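Local coordinates for protein serine-pyruvate aminotransferase (AgxT) (Sulfolobus solfataricus, PDB 3ZRP) that probably transfers amino groups from serine to pyruvate and from alanine to glyoxylate as a pyridoxal 5'-phosphate-dependent class-V aminotransferase, at residues 345-357 / 369-381. Sequence-based numbering, arbitrary orientation.
Sequences TPNDAIIAISVIE and FGEGVKAVEEVLF
Val376 reaches from the C-terminal helix 372-381 between Ile350 and Ile353 of helix 346-363, a compact example of how an antiparallel helix pair is built: apolar teeth along the seam, polar recognition where the second helix begins. The two axes run at 164° and approach to 9.0 Å. Packing is tightest on the side facing helix 264-284, whose Leu282 and Ile278 touch Ile353 and Ala349. There Val376 CG2 presses to 3.5 Å from Ile353 CG1, closer than carbons usually sit, while its other methyl, CG1, lies against Ala349 CB and Ile350 CG1. With CG2 anti to the backbone N, Ile353 lays that methyl 3.5 Å from Gly372 C; a beta-carbon on Gly372 would collide with it, so the glycine leaves room for this close approach. The other side is looser and more open to solvent. The Ile350 side chain crosses that of Val373 at about a right angle, CG2 to CG1 3.8 Å, with the exposed Glu377 alongside, but a second Ile350 conformer makes these contacts less certain. Leu380 packs its CD2 methyl against Pro346 CB (3.7 Å). At the opposite end the extended Glu357 side chain, CG anti to its own nitrogen (chi1 -172°), carries its carboxylate to the start of helix 372-381. OE2 accepts a nearly straight bond from Gly370 N (2.6 Å, 176°) on the syn side, tilted out of the carboxylate plane, and OE1 accepts one from a water that in turn accepts from Val373 N (2.8 Å). Replacing Glu357 by alanine removes both oxygens, and Gly370 N and the water would then be likely to lack their mate, freeing the turn before the helix to shift. The carboxylate thus holds the loop amide directly and a first-turn amide through water, where the helix dipole would probably favour its negative charge.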
ATOM      1  N   THR A 345       7.176  26.501  -6.900  1.00 32.17           N
ATOM      2  CA  THR A 345       6.934  27.796  -7.558  1.00 32.77           C
ATOM      3  C   THR A 345       8.229  28.594  -7.713  1.00 29.56           C
ATOM      4  O   THR A 345       9.219  28.316  -7.040  1.00 31.32           O
ATOM      5  CB  THR A 345       5.931  28.698  -6.750  1.00 36.21           C
ATOM      6  OG1 THR A 345       6.513  29.037  -5.481  1.00 33.82           O
ATOM      7  CG2 THR A 345       4.609  28.006  -6.519  1.00 37.18           C
ATOM      8  N   PRO A 346       8.225  29.603  -8.601  1.00 28.41           N
ATOM      9  CA  PRO A 346       9.340  30.536  -8.660  1.00 32.00           C
ATOM     10  C   PRO A 346       9.745  31.067  -7.284  1.00 33.78           C
ATOM     11  O   PRO A 346      10.937  31.137  -6.999  1.00 35.22           O
ATOM     12  CB  PRO A 346       8.787  31.654  -9.541  1.00 36.66           C
ATOM     13  CG  PRO A 346       7.964  30.927 -10.502  1.00 30.98           C
ATOM     14  CD  PRO A 346       7.293  29.830  -9.713  1.00 30.52           C
ATOM     15  N   ASN A 347       8.774  31.406  -6.432  1.00 35.08           N
ATOM     16  CA  ASN A 347       9.085  31.908  -5.078  1.00 36.49           C
ATOM     17  C   ASN A 347       9.810  30.895  -4.197  1.00 38.49           C
ATOM     18  O   ASN A 347      10.696  31.278  -3.416  1.00 37.12           O
ATOM     19  CB  ASN A 347       7.829  32.444  -4.367  1.00 36.91           C
ATOM     20  CG  ASN A 347       7.343  33.772  -4.958  1.00 40.34           C
ATOM     21  OD1 ASN A 347       8.100  34.480  -5.627  1.00 47.14           O
ATOM     22  ND2 ASN A 347       6.076  34.093  -4.731  1.00 47.78           N
ATOM     23  N   ASP A 348       9.461  29.611  -4.326  1.00 35.14           N
ATOM     24  CA  ASP A 348      10.202  28.562  -3.622  1.00 35.19           C
ATOM     25  C   ASP A 348      11.683  28.550  -4.036  1.00 34.21           C
ATOM     26  O   ASP A 348      12.553  28.329  -3.192  1.00 35.51           O
ATOM     27  CB  ASP A 348       9.582  27.177  -3.853  1.00 39.51           C
ATOM     28  CG  ASP A 348       8.162  27.072  -3.320  1.00 39.41           C
ATOM     29  OD1 ASP A 348       7.844  27.743  -2.325  1.00 46.09           O
ATOM     30  OD2 ASP A 348       7.363  26.328  -3.907  1.00 37.94           O
ATOM     31  N   ALA A 349      11.949  28.798  -5.325  1.00 34.33           N
ATOM     32  CA  ALA A 349      13.325  28.882  -5.837  1.00 34.08           C
ATOM     33  C   ALA A 349      14.111  30.017  -5.144  1.00 36.04           C
ATOM     34  O   ALA A 349      15.240  29.799  -4.670  1.00 31.38           O
ATOM     35  CB  ALA A 349      13.341  29.023  -7.361  1.00 34.69           C
ATOM     36  N   ILE A 350      13.499  31.204  -5.052  1.00 34.65           N
ATOM     37  CA  ILE A 350      14.105  32.332  -4.333  0.60 35.54           C
ATOM     38  C   ILE A 350      14.447  31.935  -2.896  1.00 33.33           C
ATOM     39  O   ILE A 350      15.584  32.123  -2.446  1.00 34.83           O
ATOM     40  CB  ILE A 350      13.206  33.603  -4.349  0.60 34.03           C
ATOM     41  CG1 ILE A 350      13.062  34.141  -5.773  0.60 35.05           C
ATOM     42  CG2 ILE A 350      13.796  34.706  -3.455  0.60 34.54           C
ATOM     43  CD1 ILE A 350      11.776  34.914  -6.015  0.60 34.65           C
ATOM     44  N   ILE A 351      13.466  31.376  -2.185  1.00 35.44           N
ATOM     45  CA  ILE A 351      13.649  30.985  -0.788  0.60 31.99           C
ATOM     46  C   ILE A 351      14.741  29.927  -0.632  1.00 35.50           C
ATOM     47  O   ILE A 351      15.610  30.041   0.238  1.00 33.76           O
ATOM     48  CB  ILE A 351      12.312  30.522  -0.164  0.60 34.75           C
ATOM     49  CG1 ILE A 351      11.364  31.723  -0.047  0.60 35.15           C
ATOM     50  CG2 ILE A 351      12.512  29.932   1.215  0.60 33.36           C
ATOM     51  CD1 ILE A 351      11.969  32.916   0.696  0.60 41.76           C
ATOM     52  N   ALA A 352      14.715  28.907  -1.485  1.00 33.14           N
ATOM     53  CA  ALA A 352      15.719  27.829  -1.382  1.00 31.57           C
ATOM     54  C   ALA A 352      17.172  28.357  -1.433  1.00 26.60           C
ATOM     55  O   ALA A 352      18.002  28.014  -0.577  1.00 30.51           O
ATOM     56  CB  ALA A 352      15.472  26.762  -2.476  1.00 30.19           C
ATOM     57  N   ILE A 353      17.462  29.182  -2.423  1.00 29.21           N
ATOM     58  CA  ILE A 353      18.802  29.769  -2.598  1.00 32.40           C
ATOM     59  C   ILE A 353      19.140  30.738  -1.450  1.00 36.71           C
ATOM     60  O   ILE A 353      20.269  30.720  -0.920  1.00 37.06           O
ATOM     61  CB  ILE A 353      18.958  30.410  -3.988  1.00 32.44           C
ATOM     62  CG1 ILE A 353      18.850  29.339  -5.079  1.00 39.52           C
ATOM     63  CG2 ILE A 353      20.294  31.169  -4.137  1.00 34.51           C
ATOM     64  CD1 ILE A 353      19.839  28.155  -4.902  1.00 34.57           C
ATOM     65  N   SER A 354      18.157  31.541  -1.035  1.00 35.93           N
ATOM     66  CA  SER A 354      18.330  32.418   0.122  0.60 39.06           C
ATOM     67  C   SER A 354      18.750  31.610   1.337  1.00 37.21           C
ATOM     68  O   SER A 354      19.729  31.945   2.012  1.00 42.62           O
ATOM     69  CB  SER A 354      17.043  33.183   0.433  0.60 40.52           C
ATOM     70  OG  SER A 354      17.216  33.987   1.583  0.60 40.52           O
ATOM     71  N   VAL A 355      18.008  30.538   1.604  1.00 37.64           N
ATOM     72  CA  VAL A 355      18.264  29.671   2.761  1.00 33.71           C
ATOM     73  C   VAL A 355      19.609  28.973   2.618  1.00 36.27           C
ATOM     74  O   VAL A 355      20.355  28.837   3.592  1.00 34.31           O
ATOM     75  CB  VAL A 355      17.114  28.651   2.980  1.00 37.07           C
ATOM     76  CG1 VAL A 355      17.425  27.686   4.091  1.00 39.41           C
ATOM     77  CG2 VAL A 355      15.823  29.384   3.305  1.00 43.13           C
ATOM     78  N   ILE A 356      19.926  28.532   1.404  1.00 36.40           N
ATOM     79  CA  ILE A 356      21.218  27.887   1.183  1.00 37.22           C
ATOM     80  C   ILE A 356      22.368  28.874   1.480  1.00 35.55           C
ATOM     81  O   ILE A 356      23.335  28.523   2.173  1.00 35.36           O
ATOM     82  CB  ILE A 356      21.308  27.232  -0.207  1.00 35.43           C
ATOM     83  CG1 ILE A 356      20.447  25.954  -0.219  1.00 33.42           C
ATOM     84  CG2 ILE A 356      22.759  26.872  -0.543  1.00 34.44           C
ATOM     85  CD1 ILE A 356      19.986  25.532  -1.603  1.00 35.43           C
ATOM     86  N   GLU A 357      22.235  30.101   0.983  1.00 38.19           N
ATOM     87  CA  GLU A 357      23.262  31.123   1.212  1.00 42.72           C
ATOM     88  C   GLU A 357      23.525  31.359   2.702  1.00 43.34           C
ATOM     89  O   GLU A 357      24.668  31.234   3.153  1.00 46.74           O
ATOM     90  CB  GLU A 357      22.933  32.426   0.478  1.00 44.48           C
ATOM     91  CG  GLU A 357      24.063  33.443   0.522  1.00 48.16           C
ATOM     92  CD  GLU A 357      23.963  34.505  -0.553  1.00 52.36           C
ATOM     93  OE1 GLU A 357      23.391  34.252  -1.637  1.00 60.66           O
ATOM     94  OE2 GLU A 357      24.482  35.614  -0.311  1.00 63.31           O
ATOM     95  N   PHE A 369      28.928  35.324  -1.656  1.00 49.38           N
ATOM     96  CA  PHE A 369      27.792  36.011  -1.018  1.00 52.24           C
ATOM     97  C   PHE A 369      27.161  37.084  -1.897  1.00 54.44           C
ATOM     98  O   PHE A 369      27.845  37.741  -2.687  1.00 56.44           O
ATOM     99  CB  PHE A 369      28.178  36.635   0.326  1.00 62.05           C
ATOM    100  CG  PHE A 369      29.085  35.784   1.162  1.00 73.79           C
ATOM    101  CD1 PHE A 369      28.638  34.595   1.733  1.00 77.38           C
ATOM    102  CD2 PHE A 369      30.393  36.190   1.407  1.00 78.44           C
ATOM    103  CE1 PHE A 369      29.488  33.822   2.534  1.00 74.12           C
ATOM    104  CE2 PHE A 369      31.256  35.415   2.189  1.00 73.52           C
ATOM    105  CZ  PHE A 369      30.801  34.232   2.753  1.00 74.49           C
ATOM    106  N   GLY A 370      25.848  37.249  -1.757  1.00 49.41           N
ATOM    107  CA  GLY A 370      25.111  38.309  -2.433  1.00 43.23           C
ATOM    108  C   GLY A 370      24.869  38.102  -3.904  1.00 49.86           C
ATOM    109  O   GLY A 370      24.452  39.033  -4.604  1.00 49.44           O
ATOM    110  N   GLU A 371      25.102  36.878  -4.380  1.00 53.53           N
ATOM    111  CA  GLU A 371      25.002  36.582  -5.816  1.00 54.48           C
ATOM    112  C   GLU A 371      23.909  35.563  -6.145  1.00 51.40           C
ATOM    113  O   GLU A 371      23.317  35.608  -7.231  1.00 46.24           O
ATOM    114  CB  GLU A 371      26.352  36.109  -6.369  1.00 60.66           C
ATOM    115  CG  GLU A 371      27.521  37.054  -6.093  1.00 65.49           C
ATOM    116  CD  GLU A 371      27.487  38.341  -6.905  1.00 67.41           C
ATOM    117  OE1 GLU A 371      26.728  38.437  -7.895  1.00 64.49           O
ATOM    118  OE2 GLU A 371      28.247  39.269  -6.552  1.00 80.79           O
ATOM    119  N   GLY A 372      23.642  34.660  -5.202  1.00 48.24           N
ATOM    120  CA  GLY A 372      22.614  33.627  -5.382  1.00 49.02           C
ATOM    121  C   GLY A 372      21.245  34.106  -5.854  1.00 44.35           C
ATOM    122  O   GLY A 372      20.778  33.728  -6.935  1.00 39.09           O
ATOM    123  N   VAL A 373      20.596  34.950  -5.048  1.00 42.09           N
ATOM    124  CA  VAL A 373      19.206  35.351  -5.315  1.00 38.25           C
ATOM    125  C   VAL A 373      19.025  36.148  -6.606  1.00 39.61           C
ATOM    126  O   VAL A 373      18.063  35.917  -7.351  1.00 40.17           O
ATOM    127  CB  VAL A 373      18.568  36.088  -4.102  1.00 43.77           C
ATOM    128  CG1 VAL A 373      17.094  36.353  -4.349  1.00 38.11           C
ATOM    129  CG2 VAL A 373      18.739  35.270  -2.828  1.00 36.30           C
ATOM    130  N   LYS A 374      19.940  37.080  -6.886  1.00 43.86           N
ATOM    131  CA  LYS A 374      19.871  37.824  -8.153  1.00 48.85           C
ATOM    132  C   LYS A 374      19.950  36.901  -9.369  1.00 45.81           C
ATOM    133  O   LYS A 374      19.193  37.073 -10.338  1.00 49.82           O
ATOM    134  CB  LYS A 374      20.901  38.973  -8.245  1.00 58.19           C
ATOM    135  CG  LYS A 374      22.246  38.752  -7.548  1.00 66.97           C
ATOM    136  CD  LYS A 374      23.140  40.005  -7.609  1.00 74.74           C
ATOM    137  CE  LYS A 374      22.690  41.108  -6.643  1.00 80.57           C
ATOM    138  NZ  LYS A 374      23.357  42.407  -6.924  1.00 78.43           N
ATOM    139  N   ALA A 375      20.836  35.909  -9.303  1.00 41.74           N
ATOM    140  CA  ALA A 375      20.936  34.904 -10.368  1.00 40.95           C
ATOM    141  C   ALA A 375      19.587  34.210 -10.590  1.00 36.26           C
ATOM    142  O   ALA A 375      19.132  34.075 -11.732  1.00 36.11           O
ATOM    143  CB  ALA A 375      22.027  33.887 -10.042  1.00 42.68           C
ATOM    144  N   VAL A 376      18.956  33.792  -9.492  1.00 35.77           N
ATOM    145  CA  VAL A 376      17.597  33.219  -9.523  1.00 36.21           C
ATOM    146  C   VAL A 376      16.590  34.207 -10.118  1.00 37.30           C
ATOM    147  O   VAL A 376      15.836  33.861 -11.030  1.00 36.19           O
ATOM    148  CB  VAL A 376      17.124  32.782  -8.082  1.00 33.94           C
ATOM    149  CG1 VAL A 376      15.710  32.215  -8.112  1.00 35.49           C
ATOM    150  CG2 VAL A 376      18.081  31.769  -7.461  1.00 29.66           C
ATOM    151  N   GLU A 377      16.572  35.430  -9.587  1.00 38.66           N
ATOM    152  CA  GLU A 377      15.647  36.468 -10.068  1.00 42.24           C
ATOM    153  C   GLU A 377      15.834  36.702 -11.558  1.00 42.67           C
ATOM    154  O   GLU A 377      14.851  36.831 -12.298  1.00 49.56           O
ATOM    155  CB  GLU A 377      15.843  37.794  -9.317  1.00 46.82           C
ATOM    156  CG  GLU A 377      15.657  37.752  -7.803  1.00 52.42           C
ATOM    157  CD  GLU A 377      14.365  38.404  -7.340  1.00 61.89           C
ATOM    158  OE1 GLU A 377      13.397  38.480  -8.139  1.00 60.62           O
ATOM    159  OE2 GLU A 377      14.334  38.852  -6.169  1.00 60.28           O
ATOM    160  N   GLU A 378      17.092  36.713 -12.009  1.00 44.21           N
ATOM    161  CA  GLU A 378      17.384  36.932 -13.426  1.00 51.21           C
ATOM    162  C   GLU A 378      16.696  35.910 -14.315  1.00 50.44           C
ATOM    163  O   GLU A 378      16.082  36.281 -15.318  1.00 54.20           O
ATOM    164  CB  GLU A 378      18.892  36.919 -13.691  1.00 58.18           C
ATOM    165  CG  GLU A 378      19.338  38.071 -14.577  1.00 64.91           C
ATOM    166  CD  GLU A 378      20.585  37.757 -15.389  1.00 74.65           C
ATOM    167  OE1 GLU A 378      21.607  37.338 -14.800  1.00 72.21           O
ATOM    168  OE2 GLU A 378      20.522  37.922 -16.624  1.00 75.61           O
ATOM    169  N   VAL A 379      16.790  34.625 -13.950  1.00 49.83           N
ATOM    170  CA  VAL A 379      16.141  33.565 -14.738  1.00 43.83           C
ATOM    171  C   VAL A 379      14.618  33.721 -14.749  1.00 46.89           C
ATOM    172  O   VAL A 379      13.984  33.609 -15.802  1.00 44.34           O
ATOM    173  CB  VAL A 379      16.516  32.128 -14.255  1.00 45.70           C
ATOM    174  CG1 VAL A 379      15.718  31.075 -15.025  1.00 40.85           C
ATOM    175  CG2 VAL A 379      18.019  31.887 -14.394  1.00 42.72           C
ATOM    176  N   LEU A 380      14.040  33.978 -13.574  1.00 47.89           N
ATOM    177  CA  LEU A 380      12.593  34.140 -13.456  1.00 54.31           C
ATOM    178  C   LEU A 380      12.124  35.391 -14.194  1.00 59.41           C
ATOM    179  O   LEU A 380      11.034  35.397 -14.773  1.00 61.47           O
ATOM    180  CB  LEU A 380      12.163  34.165 -11.978  1.00 52.25           C
ATOM    181  CG  LEU A 380      12.520  32.929 -11.135  1.00 52.12           C
ATOM    182  CD1 LEU A 380      12.228  33.208  -9.678  1.00 49.02           C
ATOM    183  CD2 LEU A 380      11.804  31.657 -11.634  1.00 49.83           C
ATOM    184  N   PHE A 381      12.975  36.422 -14.207  1.00 68.13           N
ATOM    185  CA  PHE A 381      12.724  37.679 -14.943  1.00 78.74           C
ATOM    186  C   PHE A 381      12.429  37.454 -16.441  1.00 84.86           C
ATOM    187  O   PHE A 381      11.526  38.075 -17.016  1.00 89.59           O
ATOM    188  CB  PHE A 381      13.886  38.660 -14.757  1.00 88.63           C
ATOM    189  CG  PHE A 381      13.722  39.944 -15.521  1.00 93.70           C
ATOM    190  CD1 PHE A 381      14.181  40.054 -16.831  1.00 95.82           C
ATOM    191  CD2 PHE A 381      13.124  41.055 -14.925  1.00 93.76           C
ATOM    192  CE1 PHE A 381      14.035  41.244 -17.543  1.00 99.21           C
ATOM    193  CE2 PHE A 381      12.973  42.242 -15.629  1.00 98.77           C
ATOM    194  CZ  PHE A 381      13.431  42.339 -16.939  1.00100.84           C
TER
HETATM  195  O   HOH W   1      21.953  36.208  -2.998  1.00 40.90           O